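Local coordinates for protein diadenosine tetraphosphatase, putative (PDB 2QJC) that probably hydrolyses diadenosine tetraphosphate symmetrically, as a manganese-binding phosphoesterase of the calcineurin-like family, at residues D55-G60 / G65-L70; N81-L86 / T121-L126. All coordinates share one frame; numbering follows the deposited sequence.

Contact 1 and contact 2 lie side by side, their centres about 11 Å apart, and both border the two-manganese site. From contact 1, Asp55 belongs to both metal sites, while Asn81 of contact 2 joins the second. Two probable hydrogen bonds connect them directly: Asp55 N to Asp83 OD2 is 2.7 Å, and Asp55 OD1 to His82 N is 3.0 Å. A metal-binding residue of the loop 55-60 is thus fixed by the start of the helix 81-91. The phosphate held by His82 brings its O4 to 2.3 Å from the manganese that Asp55 shares with Asp26 and His28, so ion, metal and both contacts meet in one pocket.

Contact 1: residues D55-G60 / G65-L70; sequences DLVNKG and GVVRLL. With MN (manganese (II) ion), chain B.
Leu56 and Val67 bring the two backbones nearest, with 6.7 Å between their CA atoms. Residues 55-60 form an irregular loop, whose first residue, Asp55, has left-handed backbone angles (phi 68°, psi 56°), whereas 65-70 is regular helix, held by bonds such as Leu69 N to Gly65 O at 2.9 Å. No hydrogen bond joins the two segments; the buried interface is aliphatic, and branched hydrocarbon side chains suit it.

Leu56 points at the helix and spans three of its residues. Its CB touches Val67 CG2 at 4.0 Å and also meets Val66 CG1, while both methyls at its far end rest against CD1 of Leu70, CD2 slightly closer at 4.0 Å. The Leu56 and Val67 side chains run nearly perpendicular. With CG1 of Val67 trans to the backbone N (chi1 173°), the other methyl, CG2, is left beside that N, where it touches both Val57 CG1, at 4.1 Å, and the CB of Leu56. Val66 CG1 rests 3.6 Å from Leu56 O, a carbon beside a carbonyl oxygen.

Asp55 takes no part in this packing; its OD2 binds manganese at 2.1 Å. A water is a further ligand, and Asp26 and His28 bind the same ion. His28 also hydrogen-bonds Val57 O, tying the loop to a second ligand.

The run GDLVNKG resembles the GDxVDRG signature of PPP-family phosphatases. It lies in the beta-alpha-beta crossover from strand 49-52 through helix 63-73 to strand 76-77, a metallophosphoesterase arrangement in which a loop after a strand supplies the bridging aspartate.

Contact 2: residues N81-L86 / T121-L126; sequences NHDAKL and TYLSQL. With PO4 (phosphate ion), chain D.
Leu86 has CG trans to its own N (chi1 -179°), whereas Leu123 has CG turned beside its N, opposite the carbonyl carbon (chi1 -64°); these turns bring Leu86 CD2 to 4.3 Å from Leu123 CD1. The other methyl of Leu123, CD2, approaches Asp83 OD1 at 4.2 Å. Asp83 and Leu123 also bring the backbones nearest, 7.0 Å between CA atoms. With no hydrogen bond across and only 131 Å² buried, the join is a light one, of the kind that leucine can fill without demanding a directed partner.

Asp83 is buried, yet its carboxylate is well supplied. OD1 accepts from Leu56 N, and OD2 takes the amides of Asp55 and Gly80, so three backbone N-H groups bond to it, one at OD1 and two at OD2; this would probably favour the charged form. An aspartate suits this place because both oxygens are used to pin the metal-bearing loop.

His82 faces the other way. Its NE2 donates in the ring plane to O3 of the phosphate, at 2.9 Å and nearly straight (164°). That ion, probably from the crystallisation liquor, is also held by Arg162 and Tyr227, which suggests where a substrate phosphate might lie. Asn81 and His82 belong to GNHD, resembling the GNHE motif of PPP phosphatases.

Helix 81-91 thus lies between the metal site and helix 117-124. Leu86 also touches helix 108-114, Leu123 packs on Val67 of helix 63-73, and Tyr122 reaches that helix and strand 76-77.

Contact 1: residues D55-G60 / G65-L70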
loop_
_atom_site.group_PDB
_atom_site.type_symbol
_atom_site.label_atom_id
_atom_site.label_comp_id
_atom_site.label_asym_id
_atom_site.label_seq_id
_atom_site.Cartn_x
_atom_site.Cartn_y
_atom_site.Cartn_z
ATOM N N ASP A 55 5.114 -0.126 1.994
ATOM C CA ASP A 55 5.618 0.507 3.207
ATOM C C ASP A 55 5.586 -0.567 4.284
ATOM O O ASP A 55 4.974 -0.413 5.342
ATOM C CB ASP A 55 4.753 1.716 3.601
ATOM C CG ASP A 55 5.357 3.040 3.152
ATOM O OD1 ASP A 55 6.232 3.030 2.258
ATOM O OD2 ASP A 55 4.954 4.096 3.692
ATOM N N LEU A 56 6.258 -1.671 3.977
ATOM C CA LEU A 56 6.348 -2.817 4.867
ATOM C C LEU A 56 7.382 -2.601 5.968
ATOM O O LEU A 56 7.303 -3.207 7.043
ATOM C CB LEU A 56 6.745 -4.050 4.059
ATOM C CG LEU A 56 6.020 -4.225 2.726
ATOM C CD1 LEU A 56 6.512 -5.491 2.044
ATOM C CD2 LEU A 56 4.511 -4.277 2.972
ATOM N N VAL A 57 8.341 -1.721 5.696
ATOM C CA VAL A 57 9.430 -1.458 6.630
ATOM C C VAL A 57 9.515 -0.046 7.218
ATOM O O VAL A 57 8.691 0.834 6.934
ATOM C CB VAL A 57 10.780 -1.758 5.951
ATOM C CG1 VAL A 57 10.703 -3.093 5.210
ATOM C CG2 VAL A 57 11.130 -0.638 4.976
ATOM N N ASN A 58 10.542 0.142 8.046
ATOM C CA ASN A 58 10.838 1.411 8.702
ATOM C C ASN A 58 9.822 1.817 9.769
ATOM O O ASN A 58 8.638 1.476 9.687
ATOM C CB ASN A 58 10.971 2.515 7.644
ATOM C CG ASN A 58 11.798 3.698 8.127
ATOM O OD1 ASN A 58 12.705 3.546 8.947
ATOM N ND2 ASN A 58 11.503 4.878 7.599
ATOM N N LYS A 59 10.319 2.536 10.775
ATOM C CA LYS A 59 9.530 3.044 11.902
ATOM C C LYS A 59 9.099 2.002 12.937
ATOM O O LYS A 59 9.240 2.225 14.141
ATOM C CB LYS A 59 8.282 3.797 11.406
ATOM C CG LYS A 59 8.512 4.782 10.251
ATOM C CD LYS A 59 9.896 5.429 10.282
ATOM C CE LYS A 59 10.151 6.241 11.552
ATOM N NZ LYS A 59 11.492 6.904 11.513
ATOM N N GLY A 60 8.564 0.881 12.466
ATOM C CA GLY A 60 8.109 -0.169 13.362
ATOM C C GLY A 60 9.218 -0.980 14.005
ATOM O O GLY A 60 10.371 -0.902 13.582
ATOM N N GLY A 65 10.638 -9.162 10.202
ATOM C CA GLY A 65 9.634 -10.175 10.471
ATOM C C GLY A 65 8.393 -9.980 9.622
ATOM O O GLY A 65 7.763 -10.946 9.188
ATOM N N VAL A 66 8.043 -8.719 9.386
ATOM C CA VAL A 66 6.884 -8.372 8.577
ATOM C C VAL A 66 7.020 -8.930 7.170
ATOM O O VAL A 66 6.093 -9.547 6.642
ATOM C CB VAL A 66 6.717 -6.835 8.468
ATOM C CG1 VAL A 66 5.894 -6.479 7.226
ATOM C CG2 VAL A 66 6.045 -6.301 9.715
ATOM N N VAL A 67 8.185 -8.710 6.573
ATOM C CA VAL A 67 8.447 -9.150 5.216
ATOM C C VAL A 67 8.543 -10.660 5.083
ATOM O O VAL A 67 8.103 -11.226 4.079
ATOM C CB VAL A 67 9.728 -8.471 4.676
ATOM C CG1 VAL A 67 10.122 -9.051 3.332
ATOM C CG2 VAL A 67 9.484 -6.964 4.550
ATOM N N ARG A 68 9.107 -11.312 6.095
ATOM C CA ARG A 68 9.238 -12.766 6.081
ATOM C C ARG A 68 7.890 -13.451 6.286
ATOM O O ARG A 68 7.651 -14.530 5.756
ATOM C CB ARG A 68 10.231 -13.215 7.157
ATOM C CG ARG A 68 11.670 -13.131 6.695
ATOM C CD ARG A 68 12.645 -13.202 7.853
ATOM N NE ARG A 68 14.022 -13.253 7.370
ATOM C CZ ARG A 68 15.083 -12.939 8.105
ATOM N NH1 ARG A 68 14.926 -12.549 9.365
ATOM N NH2 ARG A 68 16.299 -13.005 7.576
ATOM N N LEU A 69 7.019 -12.822 7.063
ATOM C CA LEU A 69 5.692 -13.365 7.300
ATOM C C LEU A 69 4.920 -13.342 5.981
ATOM O O LEU A 69 4.313 -14.339 5.580
ATOM C CB LEU A 69 4.949 -12.528 8.348
ATOM C CG LEU A 69 3.464 -12.867 8.539
ATOM C CD1 LEU A 69 3.317 -14.341 8.894
ATOM C CD2 LEU A 69 2.875 -12.011 9.631
ATOM N N LEU A 70 4.946 -12.196 5.310
ATOM C CA LEU A 70 4.250 -12.052 4.037
ATOM C C LEU A 70 4.787 -13.047 3.011
ATOM O O LEU A 70 4.024 -13.594 2.207
ATOM C CB LEU A 70 4.390 -10.616 3.516
ATOM C CG LEU A 70 3.727 -9.573 4.424
ATOM C CD1 LEU A 70 4.048 -8.169 3.939
ATOM C CD2 LEU A 70 2.220 -9.811 4.451
HETATM MN MN MN B . 3.690 4.904 5.160
HETATM O O HOH W 1 2.373 5.836 6.719
#

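Contact 2: residues N81-L86 / T121-L126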
loop_
_atom_site.group_PDB
_atom_site.type_symbol
_atom_site.label_atom_id
_atom_site.label_comp_id
_atom_site.label_asym_id
_atom_site.label_seq_id
_atom_site.Cartn_x
_atom_site.Cartn_y
_atom_site.Cartn_z
ATOM N N ASN A 81 6.947 3.930 -0.839
ATOM C CA ASN A 81 8.111 4.797 -1.025
ATOM C C ASN A 81 9.205 4.574 0.011
ATOM O O ASN A 81 10.359 4.910 -0.233
ATOM C CB ASN A 81 7.720 6.285 -1.087
ATOM C CG ASN A 81 7.084 6.778 0.177
ATOM O OD1 ASN A 81 7.485 7.810 0.726
ATOM N ND2 ASN A 81 6.078 6.056 0.650
ATOM N N HIS A 82 8.854 4.011 1.164
ATOM C CA HIS A 82 9.861 3.722 2.179
ATOM C C HIS A 82 10.592 2.456 1.760
ATOM O O HIS A 82 11.786 2.299 2.018
ATOM C CB HIS A 82 9.215 3.541 3.547
ATOM C CG HIS A 82 8.952 4.831 4.258
ATOM N ND1 HIS A 82 9.864 5.409 5.116
ATOM C CD2 HIS A 82 7.885 5.665 4.222
ATOM C CE1 HIS A 82 9.369 6.543 5.581
ATOM N NE2 HIS A 82 8.169 6.721 5.054
ATOM N N ASP A 83 9.867 1.546 1.116
ATOM C CA ASP A 83 10.476 0.320 0.627
ATOM C C ASP A 83 11.449 0.728 -0.473
ATOM O O ASP A 83 12.590 0.255 -0.523
ATOM C CB ASP A 83 9.434 -0.619 0.018
ATOM C CG ASP A 83 8.351 -1.020 0.996
ATOM O OD1 ASP A 83 8.675 -1.320 2.166
ATOM O OD2 ASP A 83 7.172 -1.056 0.578
ATOM N N ALA A 84 10.986 1.617 -1.349
ATOM C CA ALA A 84 11.789 2.094 -2.475
ATOM C C ALA A 84 13.069 2.808 -2.053
ATOM O O ALA A 84 14.129 2.566 -2.628
ATOM C CB ALA A 84 10.948 3.021 -3.376
ATOM N N LYS A 85 12.970 3.693 -1.062
ATOM C CA LYS A 85 14.140 4.433 -0.598
ATOM C C LYS A 85 15.146 3.508 0.068
ATOM O O LYS A 85 16.353 3.737 -0.027
ATOM C CB LYS A 85 13.742 5.542 0.382
ATOM C CG LYS A 85 12.862 6.639 -0.226
ATOM C CD LYS A 85 12.605 7.767 0.771
ATOM C CE LYS A 85 11.548 8.731 0.260
ATOM N NZ LYS A 85 11.895 9.288 -1.077
ATOM N N LEU A 86 14.654 2.468 0.743
ATOM C CA LEU A 86 15.546 1.517 1.406
ATOM C C LEU A 86 16.349 0.747 0.359
ATOM O O LEU A 86 17.561 0.586 0.499
ATOM C CB LEU A 86 14.761 0.527 2.276
ATOM C CG LEU A 86 15.613 -0.504 3.039
ATOM C CD1 LEU A 86 16.529 0.217 4.024
ATOM C CD2 LEU A 86 14.715 -1.487 3.771
ATOM N N THR A 121 15.415 -9.462 -1.330
ATOM C CA THR A 121 14.930 -10.111 -2.539
ATOM C C THR A 121 13.421 -9.962 -2.696
ATOM O O THR A 121 12.937 -9.672 -3.790
ATOM C CB THR A 121 15.302 -11.609 -2.548
ATOM O OG1 THR A 121 16.723 -11.738 -2.654
ATOM C CG2 THR A 121 14.652 -12.321 -3.715
ATOM N N TYR A 122 12.686 -10.150 -1.602
ATOM C CA TYR A 122 11.231 -10.031 -1.622
ATOM C C TYR A 122 10.813 -8.628 -2.038
ATOM O O TYR A 122 9.914 -8.464 -2.866
ATOM C CB TYR A 122 10.637 -10.346 -0.245
ATOM C CG TYR A 122 9.125 -10.245 -0.193
ATOM C CD1 TYR A 122 8.316 -11.337 -0.516
ATOM C CD2 TYR A 122 8.500 -9.044 0.144
ATOM C CE1 TYR A 122 6.911 -11.234 -0.500
ATOM C CE2 TYR A 122 7.102 -8.923 0.157
ATOM C CZ TYR A 122 6.316 -10.018 -0.162
ATOM O OH TYR A 122 4.943 -9.893 -0.142
ATOM N N LEU A 123 11.462 -7.621 -1.455
ATOM C CA LEU A 123 11.161 -6.220 -1.758
ATOM C C LEU A 123 11.539 -5.854 -3.187
ATOM O O LEU A 123 10.857 -5.073 -3.850
ATOM C CB LEU A 123 11.925 -5.287 -0.812
ATOM C CG LEU A 123 11.611 -5.324 0.685
ATOM C CD1 LEU A 123 12.425 -4.252 1.393
ATOM C CD2 LEU A 123 10.132 -5.093 0.909
ATOM N N SER A 124 12.639 -6.425 -3.648
ATOM C CA SER A 124 13.155 -6.151 -4.975
ATOM C C SER A 124 12.262 -6.658 -6.107
ATOM O O SER A 124 12.461 -6.298 -7.260
ATOM C CB SER A 124 14.553 -6.760 -5.100
ATOM O OG SER A 124 15.178 -6.353 -6.300
ATOM N N GLN A 125 11.273 -7.484 -5.782
ATOM C CA GLN A 125 10.388 -8.019 -6.811
ATOM C C GLN A 125 8.974 -7.443 -6.783
ATOM O O GLN A 125 8.114 -7.875 -7.546
ATOM C CB GLN A 125 10.326 -9.547 -6.692
ATOM C CG GLN A 125 9.836 -10.046 -5.340
ATOM C CD GLN A 125 10.107 -11.530 -5.134
ATOM O OE1 GLN A 125 9.651 -12.372 -5.911
ATOM N NE2 GLN A 125 10.855 -11.856 -4.083
ATOM N N LEU A 126 8.737 -6.458 -5.921
ATOM C CA LEU A 126 7.412 -5.859 -5.812
ATOM C C LEU A 126 7.053 -4.907 -6.950
ATOM O O LEU A 126 7.847 -4.050 -7.327
ATOM C CB LEU A 126 7.274 -5.093 -4.491
ATOM C CG LEU A 126 7.534 -5.815 -3.165
ATOM C CD1 LEU A 126 7.251 -4.844 -2.032
ATOM C CD2 LEU A 126 6.653 -7.064 -3.034
HETATM P P PO4 D . 4.609 8.191 5.080
HETATM O O1 PO4 D . 3.867 8.033 6.519
HETATM O O2 PO4 D . 3.794 9.259 4.237
HETATM O O3 PO4 D . 6.062 8.685 5.333
HETATM O O4 PO4 D . 4.587 6.817 4.351
#